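Local coordinates for protein glutamate racemase (Campylobacter jejuni, PDB 3UHF) that belongs to the Asp/Glu/hydantoin racemase family of alpha/beta enzymes, is built on two parallel beta sheets, and holds D-glutamic acid in its pocket, at residues 112-117 and 236-241; 46-51 and 230-235; 198-203 and 216-221; 162-167 and 192-197. One frame throughout, in Å; residues are numbered along the deposited sequence.

Interaction 1 (112-117 and 236-241); sequences PVYGVI and KERENI
A single tyrosine-to-carboxylate hydrogen bond at the surface, from Y114 to E239, joins strand 113-114 to the C-terminal end of helix 227-238. The strand lies at the edge of a five-stranded parallel sheet, the helix packs beside it, and E239 is the first residue to leave helical geometry. Tyrosine suits the strand position because its ring can pack while its hydroxyl reaches outward: the ring also meets that of F234, in the same helix, one turn before R238, at about 70°. Beside it, P112 supplies an apolar border, its CG 3.9 Å from E239 OE2, and R238 brings CB to 4.1 Å from Y114 OH. The charged end of R238 leads elsewhere, to salt bridges with E237, where NH1 and OE2 are 3.2 Å apart, and with E122 of helix 117-128. E239 reaches the tyrosine by folding its chain at chi2 (-70°), which swings the carboxylate against the ring's hydroxyl edge. Ring and carboxylate planes stand 59° apart. OE2 lies near the plane of the ring and takes the proton of Y114 OH at 2.6 Å, through the lone pair that points away from OE1.

Interaction 2 (46-51 and 230-235); sequences ARLFDE and AIVEFL
V232 spreads its two methyl groups over the methyl of A46, with A46 CB 3.7 Å from V232 CG1 and 4.1 Å from V232 CG2. The valine sets CG1 anti to its backbone N (chi1 168°), and this same methyl also meets the end of L48, whose CD1 is 4.3 Å away. Alanine suits the first position because its short side chain allows the branched valine to come close; the longer leucine spans the wider gap beside it. One helical turn further on, L235 approaches the edge of the F49 ring, where L235 CD1 and F49 CZ are 4.3 Å apart. One face of that ring is covered from its own segment, L48 CB sitting 3.6 Å above its centre. No hydrogen bond crosses the contact, and its hold is wholly apolar. A Schellman motif precedes L48 and F49: R47, with positive phi, closes helix 37-45, and the chain then runs on to strand 51-56. Helix 227-238 thus lies against both helix 37-45 and the sheet. V232 touches S42, while L235 and F49 share L43 of that helix and M89 of strand 89-92; L235 also reaches I91, and on the loop side L48 packs on I241 and L243.

Interaction 3 (198-203 and 216-221); sequences DALILA and KYFGDK
D198 and K221 face each other in a salt bridge, weak as a hydrogen bond, with K221 NZ 3.3 Å from D198 OD1. The lysine chain, bent at chi2 and chi3, lies obliquely across the carboxylate, and its CD also passes 3.6 Å from D198 OD1. A water binds the two residues a second time: it donates one proton to D198 OD1 at 2.6 Å and the other to the backbone oxygen K221 O at 2.7 Å. OD1 therefore receives both the ammonium and the water, which would be expected to stabilise its negative charge. The apolar half of the contact is made by L200, which crosses F218 at about a right angle. L200 CD2 lies 3.9 Å from F218 CE2, approaching the ring obliquely. Its chi1 of 175° swings CG to the far side from the backbone N, and the methyls are carried off the sheet toward the helix. These residues belong to a beta-alpha-beta unit of strand 199-202, helix 211-218 and strand 223-226, the two strands being neighbours in a parallel sheet. G219, at positive phi, follows the last helical residue; lacking a CB, it takes these backbone angles without pressing on the preceding carbonyl oxygen. Further out, Y217 CD2 stands 3.8 Å above the centre of the F218 ring, and F191 meets the same ring at about 50°. L200 rests also on L136 and I138. The other aspartate oxygen, OD2, accepts a hydrogen bond from E134 N, which would help fix the carboxylate's rotation, and K221 NZ has a further weak bond to T196 O.

Interaction 4 (162-167 and 192-197); sequences NALATG and KNITTP
Backbone hydrogen bonds hold N162 and L164, the two residues that meet I194, to the neighbouring strand 135-139: N162 pairs with I135 and V137, L164 with V137 and A139. They belong to strand 161-165, the edge strand of a four-stranded parallel sheet, while I194 sits in the loop between helix 181-191 and strand 199-202. Across the segments themselves the contact is one of packing at the surface, without a hydrogen bond. N162 and L164, two residues apart on the strand, point their side chains to the same side of the sheet, and the isoleucine comes down on both. N162 and I194 run alongside in opposite directions, so that the end of the asparagine lies against the I194 stem near CG1; T195 borders it more distantly. Asparagine suits a partly exposed edge strand, where its flat end can lie against the apolar isoleucine without being fully buried. Branched I194 offers a broad apolar surface to the edge strand and reaches through to L136 on the next strand. Its chi1 of -148° lies well off a staggered value: CG1 points broadly away from the backbone N, and CG2 is placed between N and the carbonyl carbon. Further along, P197 also packs on L136, and P197 O is hydrogen-bonded to T222 OG1. N162 and L164 each have two modelled conformers; in those described here, L164 meets the isoleucine tip to tip, L164 CD1 lying 3.6 Å from I194 CD1.

How the interactions relate
The four contacts form two pairs, one for each parallel sheet. Interactions 1 and 2 share helix 227-238 and have centres 8 Å apart; I241 of the first touches L48 of the second. Interactions 3 and 4 reach the four-stranded sheet, with centres 10 Å apart, and F218 CD1 lies 3.7 Å from P197 CD. Between the pairs the centres are 24 to 30 Å apart and nothing touches. The D-glutamic acid pocket draws on both sheets: C94 to T96 follow strand 89-92, which borders strand 113-114, and C204 to H206 follow strand 199-202. The side chains of L200 and L164 are each about 14 Å from the ligand.

Interaction 1 (112-117 and 236-241)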
loop_
_atom_site.group_PDB
_atom_site.type_symbol
_atom_site.label_atom_id
_atom_site.label_comp_id
_atom_site.label_asym_id
_atom_site.label_seq_id
_atom_site.Cartn_x
_atom_site.Cartn_y
_atom_site.Cartn_z
ATOM N N PRO A 112 -8.740 15.218 3.476
ATOM C CA PRO A 112 -8.023 14.179 4.222
ATOM C C PRO A 112 -7.024 13.424 3.355
ATOM O O PRO A 112 -7.298 13.167 2.182
ATOM C CB PRO A 112 -9.143 13.233 4.666
ATOM C CG PRO A 112 -10.368 14.103 4.724
ATOM C CD PRO A 112 -10.203 15.090 3.608
ATOM N N VAL A 113 -5.880 13.085 3.940
ATOM C CA VAL A 113 -4.867 12.267 3.283
ATOM C C VAL A 113 -4.528 11.117 4.219
ATOM O O VAL A 113 -4.164 11.342 5.374
ATOM C CB VAL A 113 -3.609 13.080 2.981
ATOM C CG1 VAL A 113 -2.531 12.203 2.311
ATOM C CG2 VAL A 113 -3.952 14.284 2.099
ATOM N N TYR A 114 -4.668 9.888 3.732
ATOM C CA TYR A 114 -4.388 8.697 4.536
ATOM C C TYR A 114 -3.362 7.833 3.828
ATOM O O TYR A 114 -3.452 7.652 2.611
ATOM C CB TYR A 114 -5.657 7.871 4.733
ATOM C CG TYR A 114 -6.712 8.588 5.550
ATOM C CD1 TYR A 114 -6.518 8.813 6.905
ATOM C CD2 TYR A 114 -7.884 9.049 4.965
ATOM C CE1 TYR A 114 -7.471 9.478 7.668
ATOM C CE2 TYR A 114 -8.850 9.718 5.722
ATOM C CZ TYR A 114 -8.630 9.923 7.067
ATOM O OH TYR A 114 -9.573 10.577 7.822
ATOM N N GLY A 115 -2.404 7.309 4.596
ATOM C CA GLY A 115 -1.428 6.345 4.101
ATOM C C GLY A 115 -1.880 4.961 4.529
ATOM O O GLY A 115 -3.024 4.802 4.986
ATOM N N VAL A 116 -1.004 3.967 4.397
ATOM C CA VAL A 116 -1.368 2.587 4.689
ATOM C C VAL A 116 -0.671 2.006 5.922
ATOM O O VAL A 116 -0.921 0.863 6.298
ATOM C CB VAL A 116 -1.101 1.664 3.480
ATOM C CG1 VAL A 116 -2.097 1.956 2.353
ATOM C CG2 VAL A 116 0.355 1.820 2.987
ATOM N N ILE A 117 0.197 2.782 6.558
ATOM C CA ILE A 117 0.982 2.238 7.663
ATOM C C ILE A 117 0.166 2.125 8.958
ATOM O O ILE A 117 0.162 1.071 9.593
ATOM C CB ILE A 117 2.275 3.043 7.891
ATOM C CG1 ILE A 117 3.171 2.908 6.653
ATOM C CG2 ILE A 117 3.002 2.542 9.123
ATOM C CD1 ILE A 117 4.444 3.725 6.708
ATOM N N LYS A 236 -13.431 2.754 6.718
ATOM C CA LYS A 236 -14.813 2.590 7.172
ATOM C C LYS A 236 -15.007 3.114 8.591
ATOM O O LYS A 236 -16.088 3.591 8.956
ATOM C CB LYS A 236 -15.255 1.129 7.047
ATOM C CG LYS A 236 -15.343 0.666 5.586
ATOM C CD LYS A 236 -15.996 -0.702 5.419
ATOM C CE LYS A 236 -15.029 -1.824 5.752
ATOM N NZ LYS A 236 -15.508 -3.149 5.258
ATOM N N GLU A 237 -13.950 3.049 9.391
ATOM C CA GLU A 237 -14.012 3.533 10.766
ATOM C C GLU A 237 -13.781 5.043 10.888
ATOM O O GLU A 237 -14.365 5.695 11.748
ATOM C CB GLU A 237 -12.977 2.801 11.613
ATOM C CG GLU A 237 -13.178 1.307 11.685
ATOM C CD GLU A 237 -11.895 0.585 12.052
ATOM O OE1 GLU A 237 -11.913 -0.661 12.160
ATOM O OE2 GLU A 237 -10.867 1.275 12.220
ATOM N N ARG A 238 -12.906 5.581 10.041
ATOM C CA ARG A 238 -12.456 6.969 10.146
ATOM C C ARG A 238 -13.365 7.939 9.416
ATOM O O ARG A 238 -13.525 9.084 9.830
ATOM C CB ARG A 238 -11.044 7.124 9.577
ATOM C CG ARG A 238 -9.948 7.199 10.622
ATOM C CD ARG A 238 -9.721 5.858 11.274
ATOM N NE ARG A 238 -8.675 5.921 12.290
ATOM C CZ ARG A 238 -8.325 4.897 13.063
ATOM N NH1 ARG A 238 -8.942 3.727 12.939
ATOM N NH2 ARG A 238 -7.361 5.043 13.961
ATOM N N GLU A 239 -13.926 7.491 8.303
ATOM C CA GLU A 239 -14.772 8.349 7.492
ATOM C C GLU A 239 -16.202 7.832 7.475
ATOM O O GLU A 239 -16.478 6.713 7.911
ATOM C CB GLU A 239 -14.209 8.462 6.070
ATOM C CG GLU A 239 -12.836 9.126 6.008
ATOM C CD GLU A 239 -12.886 10.615 6.329
ATOM O OE1 GLU A 239 -13.946 11.233 6.118
ATOM O OE2 GLU A 239 -11.869 11.170 6.793
ATOM N N ASN A 240 -17.112 8.661 6.985
ATOM C CA ASN A 240 -18.504 8.267 6.886
ATOM C C ASN A 240 -18.800 7.759 5.483
ATOM O O ASN A 240 -19.184 8.532 4.605
ATOM C CB ASN A 240 -19.407 9.448 7.230
ATOM C CG ASN A 240 -20.749 9.015 7.763
ATOM O OD1 ASN A 240 -20.997 7.824 7.965
ATOM N ND2 ASN A 240 -21.627 9.981 8.003
ATOM N N ILE A 241 -18.608 6.459 5.272
ATOM C CA ILE A 241 -18.782 5.874 3.948
ATOM C C ILE A 241 -19.929 4.874 3.885
ATOM O O ILE A 241 -19.868 3.800 4.483
ATOM C CB ILE A 241 -17.516 5.154 3.480
ATOM C CG1 ILE A 241 -16.266 5.888 3.960
ATOM C CG2 ILE A 241 -17.515 5.024 1.966
ATOM C CD1 ILE A 241 -14.991 5.252 3.485
#

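Interaction 2 (46-51 and 230-235)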
loop_
_atom_site.group_PDB
_atom_site.type_symbol
_atom_site.label_atom_id
_atom_site.label_comp_id
_atom_site.label_asym_id
_atom_site.label_seq_id
_atom_site.Cartn_x
_atom_site.Cartn_y
_atom_site.Cartn_z
ATOM N N ALA A 46 -14.353 -3.337 -2.364
ATOM C CA ALA A 46 -15.118 -2.967 -1.169
ATOM C C ALA A 46 -16.327 -2.069 -1.474
ATOM O O ALA A 46 -17.175 -1.841 -0.603
ATOM C CB ALA A 46 -14.202 -2.302 -0.144
ATOM N N ARG A 47 -16.395 -1.566 -2.703
ATOM C CA ARG A 47 -17.487 -0.699 -3.151
ATOM C C ARG A 47 -17.735 0.513 -2.256
ATOM O O ARG A 47 -18.870 0.782 -1.859
ATOM C CB ARG A 47 -18.776 -1.508 -3.333
ATOM C CG ARG A 47 -18.641 -2.599 -4.385
ATOM C CD ARG A 47 -19.981 -2.985 -4.985
ATOM N NE ARG A 47 -19.809 -3.941 -6.074
ATOM C CZ ARG A 47 -20.743 -4.232 -6.973
ATOM N NH1 ARG A 47 -21.928 -3.635 -6.919
ATOM N NH2 ARG A 47 -20.493 -5.118 -7.926
ATOM N N LEU A 48 -16.669 1.245 -1.955
ATOM C CA LEU A 48 -16.751 2.382 -1.046
ATOM C C LEU A 48 -17.005 3.686 -1.784
ATOM O O LEU A 48 -17.610 4.613 -1.236
ATOM C CB LEU A 48 -15.442 2.526 -0.266
ATOM C CG LEU A 48 -14.913 1.356 0.563
ATOM C CD1 LEU A 48 -13.536 1.711 1.104
ATOM C CD2 LEU A 48 -15.857 1.009 1.692
ATOM N N PHE A 49 -16.529 3.768 -3.021
ATOM C CA PHE A 49 -16.515 5.036 -3.743
ATOM C C PHE A 49 -17.173 4.950 -5.109
ATOM O O PHE A 49 -17.294 3.870 -5.687
ATOM C CB PHE A 49 -15.076 5.516 -3.904
ATOM C CG PHE A 49 -14.302 5.479 -2.633
ATOM C CD1 PHE A 49 -13.243 4.605 -2.479
ATOM C CD2 PHE A 49 -14.662 6.289 -1.569
ATOM C CE1 PHE A 49 -12.533 4.558 -1.296
ATOM C CE2 PHE A 49 -13.955 6.244 -0.383
ATOM C CZ PHE A 49 -12.893 5.375 -0.249
ATOM N N ASP A 50 -17.581 6.107 -5.620
ATOM C CA ASP A 50 -18.233 6.192 -6.917
ATOM C C ASP A 50 -17.192 6.349 -8.019
ATOM O O ASP A 50 -17.404 5.913 -9.148
ATOM C CB ASP A 50 -19.194 7.381 -6.944
ATOM C CG ASP A 50 -20.275 7.277 -5.886
ATOM O OD1 ASP A 50 -20.962 6.234 -5.848
ATOM O OD2 ASP A 50 -20.424 8.226 -5.081
ATOM N N GLU A 51 -16.074 6.984 -7.692
ATOM C CA GLU A 51 -15.048 7.240 -8.691
ATOM C C GLU A 51 -13.679 7.331 -8.043
ATOM O O GLU A 51 -13.519 7.953 -6.996
ATOM C CB GLU A 51 -15.359 8.526 -9.457
ATOM C CG GLU A 51 -14.477 8.766 -10.676
ATOM C CD GLU A 51 -15.023 9.867 -11.574
ATOM O OE1 GLU A 51 -15.808 10.709 -11.086
ATOM O OE2 GLU A 51 -14.676 9.886 -12.773
ATOM N N ALA A 230 -6.300 -3.711 4.886
ATOM C CA ALA A 230 -6.173 -2.937 6.122
ATOM C C ALA A 230 -6.739 -1.528 5.971
ATOM O O ALA A 230 -7.474 -1.048 6.837
ATOM C CB ALA A 230 -4.713 -2.872 6.570
ATOM N N ILE A 231 -6.382 -0.851 4.881
ATOM C CA ILE A 231 -6.841 0.519 4.690
ATOM C C ILE A 231 -8.360 0.546 4.463
ATOM O O ILE A 231 -9.025 1.489 4.869
ATOM C CB ILE A 231 -6.047 1.270 3.566
ATOM C CG1 ILE A 231 -6.376 2.766 3.543
ATOM C CG2 ILE A 231 -6.353 0.683 2.194
ATOM C CD1 ILE A 231 -6.094 3.509 4.833
ATOM N N VAL A 232 -8.923 -0.494 3.853
ATOM C CA VAL A 232 -10.386 -0.546 3.717
ATOM C C VAL A 232 -11.067 -0.494 5.092
ATOM O O VAL A 232 -11.987 0.293 5.310
ATOM C CB VAL A 232 -10.874 -1.792 2.940
ATOM C CG1 VAL A 232 -12.377 -1.956 3.092
ATOM C CG2 VAL A 232 -10.494 -1.694 1.455
ATOM N N GLU A 233 -10.601 -1.314 6.028
ATOM C CA GLU A 233 -11.225 -1.357 7.352
ATOM C C GLU A 233 -11.028 -0.036 8.095
ATOM O O GLU A 233 -11.925 0.459 8.778
ATOM C CB GLU A 233 -10.654 -2.515 8.163
ATOM C CG GLU A 233 -10.904 -3.869 7.527
ATOM C CD GLU A 233 -12.390 -4.118 7.305
ATOM O OE1 GLU A 233 -13.156 -4.058 8.295
ATOM O OE2 GLU A 233 -12.795 -4.356 6.145
ATOM N N PHE A 234 -9.830 0.515 7.949
ATOM C CA PHE A 234 -9.456 1.804 8.524
ATOM C C PHE A 234 -10.369 2.929 8.037
ATOM O O PHE A 234 -10.845 3.749 8.831
ATOM C CB PHE A 234 -7.984 2.071 8.152
ATOM C CG PHE A 234 -7.429 3.384 8.651
ATOM C CD1 PHE A 234 -6.627 3.425 9.783
ATOM C CD2 PHE A 234 -7.665 4.561 7.962
ATOM C CE1 PHE A 234 -6.096 4.618 10.231
ATOM C CE2 PHE A 234 -7.141 5.758 8.408
ATOM C CZ PHE A 234 -6.351 5.786 9.543
ATOM N N LEU A 235 -10.611 2.981 6.728
ATOM C CA LEU A 235 -11.444 4.037 6.160
ATOM C C LEU A 235 -12.893 3.967 6.621
ATOM O O LEU A 235 -13.519 5.001 6.879
ATOM C CB LEU A 235 -11.391 4.002 4.633
ATOM C CG LEU A 235 -10.019 4.429 4.106
ATOM C CD1 LEU A 235 -9.935 4.236 2.601
ATOM C CD2 LEU A 235 -9.750 5.875 4.491
#

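Interaction 3 (198-203 and 216-221)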
loop_
_atom_site.group_PDB
_atom_site.type_symbol
_atom_site.label_atom_id
_atom_site.label_comp_id
_atom_site.label_asym_id
_atom_site.label_seq_id
_atom_site.Cartn_x
_atom_site.Cartn_y
_atom_site.Cartn_z
ATOM N N ASP A 198 4.051 -14.875 13.906
ATOM C CA ASP A 198 2.613 -15.050 14.020
ATOM C C ASP A 198 1.874 -14.170 13.022
ATOM O O ASP A 198 0.786 -14.525 12.552
ATOM C CB ASP A 198 2.153 -14.761 15.452
ATOM C CG ASP A 198 2.760 -15.731 16.450
ATOM O OD1 ASP A 198 2.381 -16.920 16.411
ATOM O OD2 ASP A 198 3.618 -15.312 17.264
ATOM N N ALA A 199 2.464 -13.019 12.698
ATOM C CA ALA A 199 1.917 -12.148 11.664
ATOM C C ALA A 199 3.020 -11.625 10.752
ATOM O O ALA A 199 4.089 -11.236 11.217
ATOM C CB ALA A 199 1.162 -10.984 12.274
ATOM N N LEU A 200 2.741 -11.607 9.454
ATOM C CA LEU A 200 3.682 -11.036 8.479
ATOM C C LEU A 200 3.017 -9.818 7.858
ATOM O O LEU A 200 1.994 -9.942 7.173
ATOM C CB LEU A 200 3.980 -12.068 7.398
ATOM C CG LEU A 200 4.851 -11.616 6.220
ATOM C CD1 LEU A 200 6.228 -11.221 6.707
ATOM C CD2 LEU A 200 4.943 -12.739 5.200
ATOM N N ILE A 201 3.550 -8.632 8.128
ATOM C CA ILE A 201 2.966 -7.444 7.532
ATOM C C ILE A 201 3.533 -7.259 6.124
ATOM O O ILE A 201 4.746 -7.084 5.942
ATOM C CB ILE A 201 3.200 -6.168 8.359
ATOM C CG1 ILE A 201 2.706 -6.368 9.807
ATOM C CG2 ILE A 201 2.438 -5.021 7.719
ATOM C CD1 ILE A 201 2.824 -5.117 10.687
ATOM N N LEU A 202 2.657 -7.307 5.129
ATOM C CA LEU A 202 3.082 -7.088 3.749
ATOM C C LEU A 202 3.180 -5.584 3.518
ATOM O O LEU A 202 2.294 -4.973 2.900
ATOM C CB LEU A 202 2.073 -7.714 2.789
ATOM C CG LEU A 202 1.830 -9.215 2.990
ATOM C CD1 LEU A 202 0.766 -9.709 2.034
ATOM C CD2 LEU A 202 3.121 -10.011 2.789
ATOM N N ALA A 203 4.243 -4.986 4.048
ATOM C CA ALA A 203 4.343 -3.534 4.119
ATOM C C ALA A 203 4.932 -2.941 2.846
ATOM O O ALA A 203 5.821 -2.079 2.899
ATOM C CB ALA A 203 5.183 -3.124 5.344
ATOM N N LYS A 216 3.029 -20.170 1.865
ATOM C CA LYS A 216 3.543 -21.526 1.739
ATOM C C LYS A 216 4.921 -21.641 2.389
ATOM O O LYS A 216 5.222 -22.641 3.038
ATOM C CB LYS A 216 3.587 -21.957 0.272
ATOM C CG LYS A 216 4.120 -23.357 0.045
ATOM C CD LYS A 216 4.183 -23.683 -1.446
ATOM C CE LYS A 216 4.873 -25.018 -1.704
ATOM N NZ LYS A 216 4.177 -26.144 -1.020
ATOM N N TYR A 217 5.737 -20.602 2.244
ATOM C CA TYR A 217 7.076 -20.587 2.843
ATOM C C TYR A 217 6.999 -20.655 4.368
ATOM O O TYR A 217 7.685 -21.460 5.000
ATOM C CB TYR A 217 7.858 -19.326 2.422
ATOM C CG TYR A 217 9.284 -19.308 2.951
ATOM C CD1 TYR A 217 10.299 -19.986 2.288
ATOM C CD2 TYR A 217 9.606 -18.642 4.134
ATOM C CE1 TYR A 217 11.595 -19.989 2.770
ATOM C CE2 TYR A 217 10.904 -18.645 4.629
ATOM C CZ TYR A 217 11.893 -19.319 3.938
ATOM O OH TYR A 217 13.182 -19.333 4.413
ATOM N N PHE A 218 6.156 -19.816 4.958
ATOM C CA PHE A 218 6.103 -19.720 6.417
ATOM C C PHE A 218 5.191 -20.755 7.079
ATOM O O PHE A 218 5.424 -21.155 8.224
ATOM C CB PHE A 218 5.730 -18.303 6.847
ATOM C CG PHE A 218 6.860 -17.311 6.715
ATOM C CD1 PHE A 218 7.985 -17.416 7.526
ATOM C CD2 PHE A 218 6.791 -16.269 5.796
ATOM C CE1 PHE A 218 9.017 -16.489 7.427
ATOM C CE2 PHE A 218 7.816 -15.349 5.686
ATOM C CZ PHE A 218 8.934 -15.459 6.502
ATOM N N GLY A 219 4.161 -21.191 6.363
ATOM C CA GLY A 219 3.236 -22.176 6.907
ATOM C C GLY A 219 2.026 -21.530 7.559
ATOM O O GLY A 219 1.934 -20.308 7.654
ATOM N N ASP A 220 1.099 -22.354 8.033
ATOM C CA ASP A 220 -0.215 -21.851 8.438
ATOM C C ASP A 220 -0.249 -21.149 9.795
ATOM O O ASP A 220 -1.303 -20.690 10.224
ATOM C CB ASP A 220 -1.267 -22.968 8.384
ATOM C CG ASP A 220 -0.826 -24.221 9.114
ATOM O OD1 ASP A 220 0.130 -24.142 9.914
ATOM O OD2 ASP A 220 -1.440 -25.287 8.892
ATOM N N LYS A 221 0.886 -21.062 10.479
ATOM C CA LYS A 221 0.899 -20.343 11.751
ATOM C C LYS A 221 1.017 -18.837 11.513
ATOM O O LYS A 221 0.779 -18.026 12.409
ATOM C CB LYS A 221 2.022 -20.852 12.664
ATOM C CG LYS A 221 3.287 -20.015 12.655
ATOM C CD LYS A 221 3.478 -19.261 13.968
ATOM C CE LYS A 221 4.723 -19.741 14.712
ATOM N NZ LYS A 221 5.034 -18.895 15.902
HETATM O O HOH W 1 0.389 -17.989 15.095
#

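Interaction 4 (162-167 and 192-197)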
loop_
_atom_site.group_PDB
_atom_site.type_symbol
_atom_site.label_atom_id
_atom_site.label_comp_id
_atom_site.label_asym_id
_atom_site.label_seq_id
_atom_site.Cartn_x
_atom_site.Cartn_y
_atom_site.Cartn_z
ATOM N N ASN A 162 10.439 -8.209 14.248
ATOM C CA ASN A 162 11.548 -8.131 13.316
ATOM C C ASN A 162 11.098 -7.209 12.198
ATOM O O ASN A 162 9.934 -7.239 11.797
ATOM C CB ASN A 162 11.880 -9.510 12.742
ATOM C CG ASN A 162 12.684 -10.371 13.700
ATOM O OD1 ASN A 162 13.365 -9.861 14.589
ATOM N ND2 ASN A 162 12.615 -11.686 13.513
ATOM N N ALA A 163 12.007 -6.374 11.713
ATOM C CA ALA A 163 11.716 -5.502 10.587
ATOM C C ALA A 163 12.810 -5.741 9.552
ATOM O O ALA A 163 13.979 -5.512 9.833
ATOM C CB ALA A 163 11.718 -4.052 11.041
ATOM N N LEU A 164 12.437 -6.280 8.390
ATOM C CA LEU A 164 13.415 -6.666 7.369
ATOM C C LEU A 164 13.120 -6.000 6.034
ATOM O O LEU A 164 11.978 -5.996 5.573
ATOM C CB LEU A 164 13.445 -8.187 7.163
ATOM C CG LEU A 164 14.163 -9.086 8.174
ATOM C CD1 LEU A 164 14.112 -10.527 7.710
ATOM C CD2 LEU A 164 15.600 -8.654 8.367
ATOM N N ALA A 165 14.155 -5.443 5.418
ATOM C CA ALA A 165 14.049 -4.941 4.056
ATOM C C ALA A 165 14.173 -6.146 3.135
ATOM O O ALA A 165 15.140 -6.888 3.222
ATOM C CB ALA A 165 15.161 -3.942 3.769
ATOM N N THR A 166 13.190 -6.348 2.264
ATOM C CA THR A 166 13.243 -7.448 1.310
ATOM C C THR A 166 13.109 -6.820 -0.074
ATOM O O THR A 166 12.137 -7.036 -0.781
ATOM C CB THR A 166 12.124 -8.470 1.560
ATOM O OG1 THR A 166 10.850 -7.819 1.481
ATOM C CG2 THR A 166 12.273 -9.090 2.960
ATOM N N GLY A 167 14.118 -6.036 -0.443
ATOM C CA GLY A 167 14.018 -5.128 -1.569
ATOM C C GLY A 167 13.817 -5.743 -2.940
ATOM O O GLY A 167 13.118 -5.170 -3.786
ATOM N N LYS A 192 16.619 -16.457 5.979
ATOM C CA LYS A 192 17.497 -17.419 6.624
ATOM C C LYS A 192 17.697 -17.050 8.097
ATOM O O LYS A 192 17.938 -15.890 8.431
ATOM C CB LYS A 192 18.830 -17.510 5.884
ATOM C CG LYS A 192 19.161 -18.939 5.464
ATOM C CD LYS A 192 17.943 -19.630 4.838
ATOM C CE LYS A 192 18.082 -21.153 4.853
ATOM N NZ LYS A 192 19.353 -21.625 4.227
ATOM N N ASN A 193 17.568 -18.038 8.970
ATOM C CA ASN A 193 17.718 -17.808 10.402
ATOM C C ASN A 193 16.753 -16.749 10.934
ATOM O O ASN A 193 17.060 -16.009 11.873
ATOM C CB ASN A 193 19.167 -17.446 10.743
ATOM C CG ASN A 193 20.153 -18.473 10.230
ATOM O OD1 ASN A 193 21.159 -18.126 9.611
ATOM N ND2 ASN A 193 19.861 -19.748 10.474
ATOM N N ILE A 194 15.585 -16.665 10.313
ATOM C CA ILE A 194 14.533 -15.842 10.875
ATOM C C ILE A 194 13.508 -16.753 11.520
ATOM O O ILE A 194 13.225 -17.834 11.009
ATOM C CB ILE A 194 13.875 -14.914 9.837
ATOM C CG1 ILE A 194 13.425 -13.635 10.521
ATOM C CG2 ILE A 194 12.694 -15.577 9.139
ATOM C CD1 ILE A 194 12.389 -12.892 9.757
ATOM N N THR A 195 12.984 -16.344 12.668
ATOM C CA THR A 195 11.970 -17.144 13.335
ATOM C C THR A 195 10.638 -16.967 12.615
ATOM O O THR A 195 10.375 -15.909 12.044
ATOM C CB THR A 195 11.838 -16.778 14.821
ATOM O OG1 THR A 195 11.742 -15.360 14.961
ATOM C CG2 THR A 195 13.054 -17.269 15.602
ATOM N N THR A 196 9.805 -18.002 12.634
ATOM C CA THR A 196 8.507 -17.947 11.971
ATOM C C THR A 196 7.558 -17.032 12.734
ATOM O O THR A 196 7.321 -17.235 13.918
ATOM C CB THR A 196 7.885 -19.346 11.850
ATOM O OG1 THR A 196 8.760 -20.185 11.086
ATOM C CG2 THR A 196 6.535 -19.269 11.155
ATOM N N PRO A 197 7.009 -16.016 12.056
ATOM C CA PRO A 197 6.200 -15.038 12.788
ATOM C C PRO A 197 4.731 -15.441 12.914
ATOM O O PRO A 197 4.225 -16.252 12.136
ATOM C CB PRO A 197 6.334 -13.784 11.926
ATOM C CG PRO A 197 6.462 -14.320 10.542
ATOM C CD PRO A 197 7.245 -15.605 10.660
#